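Local atomic coordinates of prohead core protein protease (Enterobacteria phage T4, PDB entry 5JBL), a protein that cleaves prohead proteins as the pentameric serine protease of the phage inner core, after activating itself autocatalytically, so that space is freed for the DNA genome. Residues Y76-R79 against I80-A84; V85-Y88 against I89-V93; M122-G126 against N127-G131; A147-R151 against A152-P156. The protein carries 3 engineered substitutions. One frame throughout, in Å; residues are numbered along the deposited sequence.

How the interactions relate
Interactions 1 and 2 are successive parts of helix 78-93, their centres 13 Å apart, and interaction 3 is the tip of the hairpin of strands 115-125 and 128-135 on which that helix rests. Interaction 1 meets the hairpin through Lys78 and Glu82, whose neighbours there are Gly126, Asn127 and Trp124; interaction 2 meets it through Val85, Tyr88 and Ile89, with Tyr88 CE1 3.7 Å from Met122 SD. Interaction 4 stands apart in the homomultimerization region, its centre 24 Å from that of interaction 3. The side chains of Tyr76 and Pro156, in interactions 1 and 4, each lie about 10 Å from that of Ala159, one of two active-site positions changed to alanine.

Interaction 1. Residues Y76-R79 against I80-A84; sequences YPKR and ILEKA
Lys78 and Glu82 meet on the first turn of helix 78-93, which has Pro77 at its N-cap position. The lysine chain, fully extended from a trans first torsion (chi1 -172°), slants across the Glu82 side chain, its methylenes passing one carboxylate oxygen. CB leads to CG, which lies 3.8 Å from Glu82 OE2; CD keeps a similar separation, and CE comes nearer, at 3.4 Å from the same Glu82 OE2. The ammonium then moves off: NZ is 4.1 Å from Glu82 OE2, too far for a salt bridge, though the charges probably still attract. Its hydrogen bond goes instead to Gly126 O, at the tip of the neighbouring hairpin.

The turn beneath is closed by backbone bonds. Pro77 O takes the amide of Leu81 almost straight on, and receives a weak bond from Ile80 N besides. Lys78 O accepts from Glu82 N at 2.8 Å, and Arg79 O from Lys83 N.

Apolar contacts flank this turn. The Pro77 ring and the Ile80 side chain run abreast, with Pro77 CG 3.9 Å from Ile80 CD1. Tyr76 reaches Glu28, an inferred autolytic cleavage site, with a hydrogen bond from its hydroxyl, while Phe180 stacks on it edge-to-face. On the ring itself, Tyr76 CD2 touches Leu81 CD1 at 4.0 Å.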
loop_
_atom_site.group_PDB
_atom_site.type_symbol
_atom_site.label_atom_id
_atom_site.label_comp_id
_atom_site.label_asym_id
_atom_site.label_seq_id
_atom_site.Cartn_x
_atom_site.Cartn_y
_atom_site.Cartn_z
ATOM N N TYR C 76 -33.389 -17.974 2.012
ATOM C CA TYR C 76 -33.586 -17.338 3.306
ATOM C C TYR C 76 -35.080 -17.164 3.553
ATOM O O TYR C 76 -35.713 -16.353 2.867
ATOM C CB TYR C 76 -32.876 -15.983 3.355
ATOM C CG TYR C 76 -31.376 -16.081 3.461
ATOM C CD1 TYR C 76 -30.608 -16.518 2.388
ATOM C CD2 TYR C 76 -30.726 -15.739 4.638
ATOM C CE1 TYR C 76 -29.231 -16.625 2.490
ATOM C CE2 TYR C 76 -29.367 -15.835 4.748
ATOM C CZ TYR C 76 -28.622 -16.269 3.678
ATOM O OH TYR C 76 -27.263 -16.356 3.833
ATOM N N PRO C 77 -35.689 -17.888 4.492
ATOM C CA PRO C 77 -37.122 -17.681 4.764
ATOM C C PRO C 77 -37.397 -16.262 5.246
ATOM O O PRO C 77 -36.573 -15.649 5.932
ATOM C CB PRO C 77 -37.432 -18.721 5.852
ATOM C CG PRO C 77 -36.376 -19.801 5.658
ATOM C CD PRO C 77 -35.136 -19.033 5.238
ATOM N N LYS C 78 -38.581 -15.738 4.889
ATOM C CA LYS C 78 -38.827 -14.309 5.095
ATOM C C LYS C 78 -38.788 -13.929 6.573
ATOM O O LYS C 78 -38.204 -12.900 6.940
ATOM C CB LYS C 78 -40.162 -13.883 4.486
ATOM C CG LYS C 78 -40.308 -12.362 4.545
ATOM C CD LYS C 78 -41.407 -11.809 3.670
ATOM C CE LYS C 78 -41.326 -10.291 3.610
ATOM N NZ LYS C 78 -42.569 -9.703 3.043
ATOM N N ARG C 79 -39.407 -14.739 7.431
ATOM C CA ARG C 79 -39.435 -14.429 8.858
ATOM C C ARG C 79 -38.023 -14.381 9.438
ATOM O O ARG C 79 -37.715 -13.536 10.291
ATOM C CB ARG C 79 -40.301 -15.465 9.580
ATOM C CG ARG C 79 -40.571 -15.226 11.056
ATOM C CD ARG C 79 -41.608 -16.235 11.571
ATOM N NE ARG C 79 -41.585 -16.371 13.026
ATOM C CZ ARG C 79 -42.346 -17.219 13.713
ATOM N NH1 ARG C 79 -43.200 -18.015 13.081
ATOM N NH2 ARG C 79 -42.251 -17.273 15.035
ATOM N N ILE C 80 -37.145 -15.267 8.968
ATOM C CA ILE C 80 -35.787 -15.325 9.502
ATOM C C ILE C 80 -34.972 -14.125 9.046
ATOM O O ILE C 80 -34.225 -13.529 9.836
ATOM C CB ILE C 80 -35.128 -16.655 9.091
ATOM C CG1 ILE C 80 -35.855 -17.809 9.795
ATOM C CG2 ILE C 80 -33.622 -16.635 9.358
ATOM C CD1 ILE C 80 -35.455 -19.185 9.348
ATOM N N LEU C 81 -35.093 -13.749 7.769
ATOM C CA LEU C 81 -34.342 -12.594 7.285
ATOM C C LEU C 81 -34.908 -11.292 7.831
ATOM O O LEU C 81 -34.155 -10.325 8.017
ATOM C CB LEU C 81 -34.328 -12.550 5.757
ATOM C CG LEU C 81 -33.295 -11.633 5.104
ATOM C CD1 LEU C 81 -31.839 -11.962 5.503
ATOM C CD2 LEU C 81 -33.468 -11.648 3.614
ATOM N N GLU C 82 -36.222 -11.235 8.069
ATOM C CA GLU C 82 -36.810 -10.051 8.690
ATOM C C GLU C 82 -36.198 -9.796 10.058
ATOM O O GLU C 82 -35.858 -8.656 10.394
ATOM C CB GLU C 82 -38.320 -10.217 8.822
ATOM C CG GLU C 82 -39.078 -9.831 7.593
ATOM C CD GLU C 82 -40.553 -10.097 7.747
ATOM O OE1 GLU C 82 -40.917 -10.818 8.694
ATOM O OE2 GLU C 82 -41.339 -9.605 6.915
ATOM N N LYS C 83 -36.041 -10.860 10.850
ATOM C CA LYS C 83 -35.456 -10.744 12.175
ATOM C C LYS C 83 -33.990 -10.335 12.091
ATOM O O LYS C 83 -33.535 -9.469 12.847
ATOM C CB LYS C 83 -35.617 -12.082 12.906
ATOM C CG LYS C 83 -34.924 -12.192 14.238
ATOM C CD LYS C 83 -35.491 -11.200 15.226
ATOM C CE LYS C 83 -34.808 -11.309 16.575
ATOM N NZ LYS C 83 -35.187 -10.182 17.478
ATOM N N ALA C 84 -33.239 -10.937 11.165
ATOM C CA ALA C 84 -31.820 -10.628 11.027
ATOM C C ALA C 84 -31.601 -9.200 10.550
ATOM O O ALA C 84 -30.650 -8.535 10.985
ATOM C CB ALA C 84 -31.166 -11.625 10.060
#

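Interaction 2. Residues V85-Y88 against I89-V93; sequences VKDY and INEQV
Tyr88 and Gln92, one turn apart in the last part of helix 78-93, cross at a slant, with the phenol ring and the amide planes 53° apart. Gln92 CB sits over one face of the ring in a CH-pi contact, 4.2 Å from the centroid, while Gln92 CD comes to 3.5 Å from Tyr88 CE2. The Val93 side chain runs roughly perpendicular to that of Tyr88, its CG2 lying 3.5 Å from Tyr88 CE1. A chi1 of 178° swings the phenol ring along the helix toward the following turn, where these two residues meet it.

The backbone widens here to a pi-type turn: Tyr88 O accepts from both Gln92 N and Val93 N, the latter in the carbonyl plane.

On the outer side, Asp87 and Glu91 run side by side, their carboxylates near parallel and their like charges 4.5 Å apart between Asp87 OD1 and Glu91 OE1. A water donates to Asp87 OD1 and accepts from Asn90 ND2. Facing the hairpin, Val85 CG1 packs against Ile89 CD1.

Tyr88 OH also bonds to Gly185 N and Gln92 NE2 to Thr183 O, tying the helix to strand 181-189. A second water, in the plane of the phenol ring, lies 2.7 Å from Tyr88 OH and bridges it to Gln92 OE1.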
loop_
_atom_site.group_PDB
_atom_site.type_symbol
_atom_site.label_atom_id
_atom_site.label_comp_id
_atom_site.label_asym_id
_atom_site.label_seq_id
_atom_site.Cartn_x
_atom_site.Cartn_y
_atom_site.Cartn_z
ATOM N N VAL C 85 -32.451 -8.724 9.635
ATOM C CA VAL C 85 -32.310 -7.365 9.122
ATOM C C VAL C 85 -32.678 -6.343 10.198
ATOM O O VAL C 85 -31.985 -5.331 10.379
ATOM C CB VAL C 85 -33.159 -7.209 7.847
ATOM C CG1 VAL C 85 -33.389 -5.753 7.538
ATOM C CG2 VAL C 85 -32.443 -7.889 6.664
ATOM N N LYS C 86 -33.739 -6.612 10.961
ATOM C CA LYS C 86 -34.115 -5.704 12.045
ATOM C C LYS C 86 -32.983 -5.553 13.056
ATOM O O LYS C 86 -32.647 -4.440 13.468
ATOM C CB LYS C 86 -35.381 -6.214 12.736
ATOM C CG LYS C 86 -35.794 -5.411 13.964
ATOM C CD LYS C 86 -37.296 -5.519 14.210
ATOM C CE LYS C 86 -38.100 -4.858 13.095
ATOM N NZ LYS C 86 -39.566 -4.978 13.324
ATOM N N ASP C 87 -32.370 -6.666 13.457
ATOM C CA ASP C 87 -31.277 -6.592 14.419
ATOM C C ASP C 87 -30.074 -5.870 13.832
ATOM O O ASP C 87 -29.404 -5.099 14.525
ATOM C CB ASP C 87 -30.887 -8.001 14.870
ATOM C CG ASP C 87 -31.915 -8.624 15.815
ATOM O OD1 ASP C 87 -32.759 -7.875 16.368
ATOM O OD2 ASP C 87 -31.873 -9.865 16.004
ATOM N N TYR C 88 -29.785 -6.110 12.554
ATOM C CA TYR C 88 -28.664 -5.444 11.911
ATOM C C TYR C 88 -28.915 -3.945 11.781
ATOM O O TYR C 88 -27.991 -3.135 11.964
ATOM C CB TYR C 88 -28.416 -6.095 10.550
ATOM C CG TYR C 88 -27.310 -5.467 9.743
ATOM C CD1 TYR C 88 -27.597 -4.524 8.762
ATOM C CD2 TYR C 88 -25.983 -5.809 9.961
ATOM C CE1 TYR C 88 -26.582 -3.936 8.010
ATOM C CE2 TYR C 88 -24.975 -5.236 9.213
ATOM C CZ TYR C 88 -25.284 -4.301 8.231
ATOM O OH TYR C 88 -24.271 -3.740 7.456
ATOM N N ILE C 89 -30.156 -3.552 11.462
ATOM C CA ILE C 89 -30.496 -2.128 11.428
ATOM C C ILE C 89 -30.295 -1.506 12.801
ATOM O O ILE C 89 -29.705 -0.429 12.934
ATOM C CB ILE C 89 -31.936 -1.915 10.923
ATOM C CG1 ILE C 89 -32.044 -2.237 9.424
ATOM C CG2 ILE C 89 -32.396 -0.483 11.198
ATOM C CD1 ILE C 89 -33.495 -2.326 8.893
ATOM N N ASN C 90 -30.765 -2.183 13.852
ATOM C CA ASN C 90 -30.630 -1.616 15.193
ATOM C C ASN C 90 -29.185 -1.621 15.677
ATOM O O ASN C 90 -28.752 -0.683 16.361
ATOM C CB ASN C 90 -31.514 -2.372 16.175
ATOM C CG ASN C 90 -32.976 -2.053 15.995
ATOM O OD1 ASN C 90 -33.324 -0.964 15.533
ATOM N ND2 ASN C 90 -33.842 -2.993 16.359
ATOM N N GLU C 91 -28.440 -2.680 15.374
ATOM C CA GLU C 91 -27.096 -2.824 15.911
ATOM C C GLU C 91 -26.041 -2.093 15.087
ATOM O O GLU C 91 -25.040 -1.633 15.645
ATOM C CB GLU C 91 -26.745 -4.307 16.002
ATOM C CG GLU C 91 -27.474 -5.031 17.132
ATOM C CD GLU C 91 -27.453 -6.547 16.975
ATOM O OE1 GLU C 91 -28.446 -7.200 17.366
ATOM O OE2 GLU C 91 -26.450 -7.084 16.458
ATOM N N GLN C 92 -26.228 -1.962 13.778
ATOM C CA GLN C 92 -25.156 -1.413 12.953
ATOM C C GLN C 92 -25.571 -0.200 12.137
ATOM O O GLN C 92 -24.840 0.802 12.115
ATOM C CB GLN C 92 -24.602 -2.497 12.024
ATOM C CG GLN C 92 -23.872 -3.617 12.750
ATOM C CD GLN C 92 -22.889 -4.339 11.846
ATOM O OE1 GLN C 92 -22.206 -3.711 11.026
ATOM N NE2 GLN C 92 -22.816 -5.666 11.980
ATOM N N VAL C 93 -26.713 -0.248 11.452
ATOM C CA VAL C 93 -27.065 0.858 10.558
ATOM C C VAL C 93 -27.338 2.126 11.357
ATOM O O VAL C 93 -26.711 3.167 11.127
ATOM C CB VAL C 93 -28.268 0.478 9.677
ATOM C CG1 VAL C 93 -28.644 1.653 8.768
ATOM C CG2 VAL C 93 -27.944 -0.777 8.851
HETATM O O HOH W 1 -32.828 -5.659 17.533
HETATM O O HOH W 2 -21.722 -4.030 8.407
#

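Interaction 3. Residues M122-G126 against N127-G131; sequences MWWKG and NDVYG
This is the tip of a beta hairpin, two antiparallel strands (115-125 and 128-135) joined by a type II' turn from Lys125 to Asp128, in the antiparallel sheet that also contains strand 53-65. Trp123 with Tyr130 and Lys125 with Asp128 are hydrogen-bonded pairs. Tyr130 N approaches Trp123 O nearly head-on at 2.6 Å, whereas Asp128 N reaches Lys125 O from well above the carbonyl plane, in the pair that closes the turn. Gly126 takes the positive phi of this turn (67°), a conformation that favours glycine.

On one face of the sheet the Trp123 indole lies across the opposite strand. Its CG sits in the crowded position between the backbone N and the carbonyl carbon (chi1 62°), which carries the ring over Tyr130 CB; that carbon is 3.7 Å from the centroid of the five-membered ring. The Tyr130 ring is nearly parallel to the indole but slid aside, so the two barely overlap, and Lys125 CB lies 3.7 Å from Tyr130 CE1.

The other face meets helix 78-93. Val129 CG2 sits over the six-membered ring of Trp124, 10° off its normal and 3.5 Å from its centroid, while Val129 CG1 is tight against Met122 CE, also at 3.5 Å. Leu81 and Glu82 of the helix also pack on Trp124, and Tyr88 on Met122.

Across the strands the side chains therefore join by CH-pi and apolar contacts, and the polar bonding between these segments is left to the backbone, with Asp128 OD1 satisfied by Gln65 NE2 on the neighbouring strand.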
loop_
_atom_site.group_PDB
_atom_site.type_symbol
_atom_site.label_atom_id
_atom_site.label_comp_id
_atom_site.label_asym_id
_atom_site.label_seq_id
_atom_site.Cartn_x
_atom_site.Cartn_y
_atom_site.Cartn_z
ATOM N N MET C 122 -31.859 0.774 5.146
ATOM C CA MET C 122 -32.327 -0.468 4.544
ATOM C C MET C 122 -33.827 -0.519 4.725
ATOM O O MET C 122 -34.349 -0.008 5.713
ATOM C CB MET C 122 -31.685 -1.731 5.156
ATOM C CG MET C 122 -30.196 -1.860 4.883
ATOM S SD MET C 122 -29.420 -3.275 5.688
ATOM C CE MET C 122 -29.961 -4.607 4.643
ATOM N N TRP C 123 -34.523 -1.110 3.756
ATOM C CA TRP C 123 -35.972 -1.205 3.862
ATOM C C TRP C 123 -36.443 -2.389 3.032
ATOM O O TRP C 123 -35.709 -2.901 2.184
ATOM C CB TRP C 123 -36.652 0.106 3.430
ATOM C CG TRP C 123 -36.414 0.516 1.988
ATOM C CD1 TRP C 123 -37.250 0.305 0.930
ATOM C CD2 TRP C 123 -35.283 1.233 1.466
ATOM N NE1 TRP C 123 -36.703 0.827 -0.218
ATOM C CE2 TRP C 123 -35.497 1.400 0.081
ATOM C CE3 TRP C 123 -34.111 1.743 2.032
ATOM C CZ2 TRP C 123 -34.586 2.056 -0.745
ATOM C CZ3 TRP C 123 -33.195 2.382 1.210
ATOM C CH2 TRP C 123 -33.436 2.531 -0.165
ATOM N N TRP C 124 -37.660 -2.845 3.321
ATOM C CA TRP C 124 -38.256 -3.986 2.631
ATOM C C TRP C 124 -39.183 -3.527 1.506
ATOM O O TRP C 124 -39.876 -2.516 1.622
ATOM C CB TRP C 124 -39.035 -4.878 3.606
ATOM C CG TRP C 124 -38.176 -5.763 4.486
ATOM C CD1 TRP C 124 -37.654 -5.442 5.706
ATOM C CD2 TRP C 124 -37.759 -7.121 4.219
ATOM N NE1 TRP C 124 -36.937 -6.508 6.219
ATOM C CE2 TRP C 124 -36.983 -7.547 5.324
ATOM C CE3 TRP C 124 -37.954 -8.005 3.152
ATOM C CZ2 TRP C 124 -36.410 -8.815 5.395
ATOM C CZ3 TRP C 124 -37.391 -9.274 3.228
ATOM C CH2 TRP C 124 -36.626 -9.667 4.342
ATOM N N LYS C 125 -39.186 -4.279 0.414
ATOM C CA LYS C 125 -40.146 -4.083 -0.671
ATOM C C LYS C 125 -40.538 -5.486 -1.134
ATOM O O LYS C 125 -39.813 -6.113 -1.914
ATOM C CB LYS C 125 -39.549 -3.246 -1.797
ATOM C CG LYS C 125 -40.342 -3.246 -3.098
ATOM C CD LYS C 125 -41.384 -2.148 -3.131
ATOM C CE LYS C 125 -40.737 -0.776 -3.250
ATOM N NZ LYS C 125 -41.759 0.296 -3.360
ATOM N N GLY C 126 -41.663 -5.985 -0.631
ATOM C CA GLY C 126 -42.013 -7.380 -0.885
ATOM C C GLY C 126 -41.026 -8.309 -0.195
ATOM O O GLY C 126 -40.767 -8.196 1.012
ATOM N N ASN C 127 -40.441 -9.227 -0.966
ATOM C CA ASN C 127 -39.471 -10.173 -0.433
ATOM C C ASN C 127 -38.035 -9.699 -0.588
ATOM O O ASN C 127 -37.111 -10.465 -0.280
ATOM C CB ASN C 127 -39.643 -11.539 -1.110
ATOM C CG ASN C 127 -40.925 -12.237 -0.685
ATOM O OD1 ASN C 127 -41.373 -12.089 0.450
ATOM N ND2 ASN C 127 -41.542 -12.969 -1.608
ATOM N N ASP C 128 -37.826 -8.457 -1.020
ATOM C CA ASP C 128 -36.494 -7.930 -1.280
ATOM C C ASP C 128 -36.121 -6.882 -0.246
ATOM O O ASP C 128 -36.942 -6.037 0.114
ATOM C CB ASP C 128 -36.413 -7.321 -2.678
ATOM C CG ASP C 128 -36.545 -8.366 -3.763
ATOM O OD1 ASP C 128 -36.125 -9.521 -3.528
ATOM O OD2 ASP C 128 -37.073 -8.044 -4.843
ATOM N N VAL C 129 -34.867 -6.919 0.198
ATOM C CA VAL C 129 -34.329 -5.915 1.108
ATOM C C VAL C 129 -33.605 -4.891 0.246
ATOM O O VAL C 129 -32.628 -5.221 -0.429
ATOM C CB VAL C 129 -33.390 -6.541 2.147
ATOM C CG1 VAL C 129 -33.007 -5.509 3.193
ATOM C CG2 VAL C 129 -34.052 -7.750 2.789
ATOM N N TYR C 130 -34.095 -3.653 0.230
ATOM C CA TYR C 130 -33.397 -2.584 -0.467
ATOM C C TYR C 130 -32.507 -1.827 0.506
ATOM O O TYR C 130 -32.712 -1.856 1.718
ATOM C CB TYR C 130 -34.390 -1.615 -1.118
ATOM C CG TYR C 130 -34.954 -2.122 -2.426
ATOM C CD1 TYR C 130 -35.905 -3.139 -2.447
ATOM C CD2 TYR C 130 -34.508 -1.614 -3.644
ATOM C CE1 TYR C 130 -36.421 -3.617 -3.645
ATOM C CE2 TYR C 130 -35.009 -2.089 -4.842
ATOM C CZ TYR C 130 -35.971 -3.088 -4.835
ATOM O OH TYR C 130 -36.474 -3.559 -6.025
ATOM N N GLY C 131 -31.508 -1.136 -0.031
ATOM C CA GLY C 131 -30.749 -0.276 0.854
ATOM C C GLY C 131 -30.029 0.796 0.072
ATOM O O GLY C 131 -29.981 0.787 -1.159
#

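Interaction 4. Residues A147-R151 against A152-P156; sequences AANIR and AGWIP
Asn149 O receives the amide of Trp154 at 2.9 Å, and Ile150 O that of Gly153, also at 2.9 Å, though from well above the carbonyl plane. One residue earlier Ala148 O accepts from Ala152 N, which gives a second, weak bond to Asn149 O. A water spans the same turn, donating to Ile150 O and, at 2.7 Å, to Trp154 O.

The side-chain polar groups look elsewhere. Arg151 forms salt bridges with Glu137 and Asp38, and Asn149 OD1 bonds to Lys145. A neighbouring subunit takes the other ends: its Pro112 O accepts from Asn149 ND2, and its Gln97 OE1 from Trp154 NE1.

The Trp154 N to Asn149 O and Gly153 N to Ile150 O bonds make a Schellman motif, which caps the C-terminal end of helix 142-151. Gly153, with phi 122°, is the first residue to leave helical angles and lets the chain turn away toward strand 157-168. The whole turn lies in the homomultimerization region, consistent with the bonds made to the next subunit.

Beyond the cap, a trans chi1 of -172° lays the Trp154 ring beside Asn149, whose amide is steeply inclined to the indole; Trp154 CE3 comes to 3.5 Å from Asn149 CB. Pro156 CA lies over one face of the indole, toward its rim. Ile150 crosses Pro156 about at right angles, Ile150 CG1 lying 4.1 Å from Pro156 CD.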
loop_
_atom_site.group_PDB
_atom_site.type_symbol
_atom_site.label_atom_id
_atom_site.label_comp_id
_atom_site.label_asym_id
_atom_site.label_seq_id
_atom_site.Cartn_x
_atom_site.Cartn_y
_atom_site.Cartn_z
ATOM N N ALA C 147 -14.699 3.851 -5.671
ATOM C CA ALA C 147 -15.229 5.029 -6.361
ATOM C C ALA C 147 -14.628 5.175 -7.751
ATOM O O ALA C 147 -15.334 5.485 -8.721
ATOM C CB ALA C 147 -14.956 6.297 -5.528
ATOM N N ALA C 148 -13.319 4.951 -7.878
ATOM C CA ALA C 148 -12.693 5.117 -9.180
ATOM C C ALA C 148 -13.123 4.027 -10.154
ATOM O O ALA C 148 -13.287 4.296 -11.352
ATOM C CB ALA C 148 -11.172 5.141 -9.034
ATOM N N ASN C 149 -13.252 2.781 -9.677
ATOM C CA ASN C 149 -13.782 1.723 -10.532
ATOM C C ASN C 149 -15.161 2.104 -11.051
ATOM O O ASN C 149 -15.465 1.946 -12.241
ATOM C CB ASN C 149 -13.897 0.398 -9.765
ATOM C CG ASN C 149 -12.563 -0.292 -9.497
ATOM O OD1 ASN C 149 -11.481 0.236 -9.766
ATOM N ND2 ASN C 149 -12.649 -1.510 -8.949
ATOM N N ILE C 150 -16.028 2.570 -10.151
ATOM C CA ILE C 150 -17.380 2.965 -10.540
ATOM C C ILE C 150 -17.342 4.123 -11.530
ATOM O O ILE C 150 -18.085 4.133 -12.520
ATOM C CB ILE C 150 -18.210 3.322 -9.287
ATOM C CG1 ILE C 150 -18.580 2.057 -8.514
ATOM C CG2 ILE C 150 -19.449 4.076 -9.665
ATOM C CD1 ILE C 150 -19.148 2.341 -7.102
ATOM N N ARG C 151 -16.484 5.125 -11.288
ATOM C CA ARG C 151 -16.467 6.240 -12.221
ATOM C C ARG C 151 -15.854 5.855 -13.556
ATOM O O ARG C 151 -16.146 6.504 -14.567
ATOM C CB ARG C 151 -15.747 7.451 -11.619
ATOM C CG ARG C 151 -16.566 8.035 -10.476
ATOM C CD ARG C 151 -16.049 9.331 -9.927
ATOM N NE ARG C 151 -16.965 9.792 -8.891
ATOM C CZ ARG C 151 -16.677 9.857 -7.596
ATOM N NH1 ARG C 151 -15.475 9.521 -7.162
ATOM N NH2 ARG C 151 -17.594 10.290 -6.732
ATOM N N ALA C 152 -15.060 4.788 -13.598
ATOM C CA ALA C 152 -14.621 4.283 -14.888
ATOM C C ALA C 152 -15.701 3.467 -15.579
ATOM O O ALA C 152 -15.530 3.093 -16.738
ATOM C CB ALA C 152 -13.342 3.448 -14.714
ATOM N N GLY C 153 -16.801 3.167 -14.901
ATOM C CA GLY C 153 -17.912 2.463 -15.514
ATOM C C GLY C 153 -18.299 1.158 -14.843
ATOM O O GLY C 153 -19.315 0.571 -15.228
ATOM N N TRP C 154 -17.564 0.681 -13.847
ATOM C CA TRP C 154 -17.903 -0.582 -13.202
ATOM C C TRP C 154 -19.266 -0.515 -12.519
ATOM O O TRP C 154 -19.582 0.446 -11.808
ATOM C CB TRP C 154 -16.840 -0.945 -12.161
ATOM C CG TRP C 154 -16.999 -2.332 -11.566
ATOM C CD1 TRP C 154 -17.392 -3.460 -12.228
ATOM C CD2 TRP C 154 -16.763 -2.731 -10.201
ATOM N NE1 TRP C 154 -17.405 -4.535 -11.372
ATOM C CE2 TRP C 154 -17.020 -4.121 -10.123
ATOM C CE3 TRP C 154 -16.355 -2.053 -9.046
ATOM C CZ2 TRP C 154 -16.900 -4.838 -8.940
ATOM C CZ3 TRP C 154 -16.218 -2.767 -7.865
ATOM C CH2 TRP C 154 -16.497 -4.146 -7.816
ATOM N N ILE C 155 -20.075 -1.544 -12.734
ATOM C CA ILE C 155 -21.279 -1.740 -11.933
ATOM C C ILE C 155 -21.012 -2.899 -10.975
ATOM O O ILE C 155 -20.986 -4.070 -11.394
ATOM C CB ILE C 155 -22.522 -1.989 -12.795
ATOM C CG1 ILE C 155 -22.790 -0.763 -13.670
ATOM C CG2 ILE C 155 -23.726 -2.319 -11.896
ATOM C CD1 ILE C 155 -23.948 -0.936 -14.626
ATOM N N PRO C 156 -20.826 -2.633 -9.700
ATOM C CA PRO C 156 -20.474 -3.702 -8.765
ATOM C C PRO C 156 -21.643 -4.613 -8.442
ATOM O O PRO C 156 -22.811 -4.211 -8.484
ATOM C CB PRO C 156 -20.021 -2.941 -7.515
ATOM C CG PRO C 156 -20.703 -1.604 -7.619
ATOM C CD PRO C 156 -20.803 -1.300 -9.074
HETATM O O HOH W 3 -20.646 2.686 -12.798
#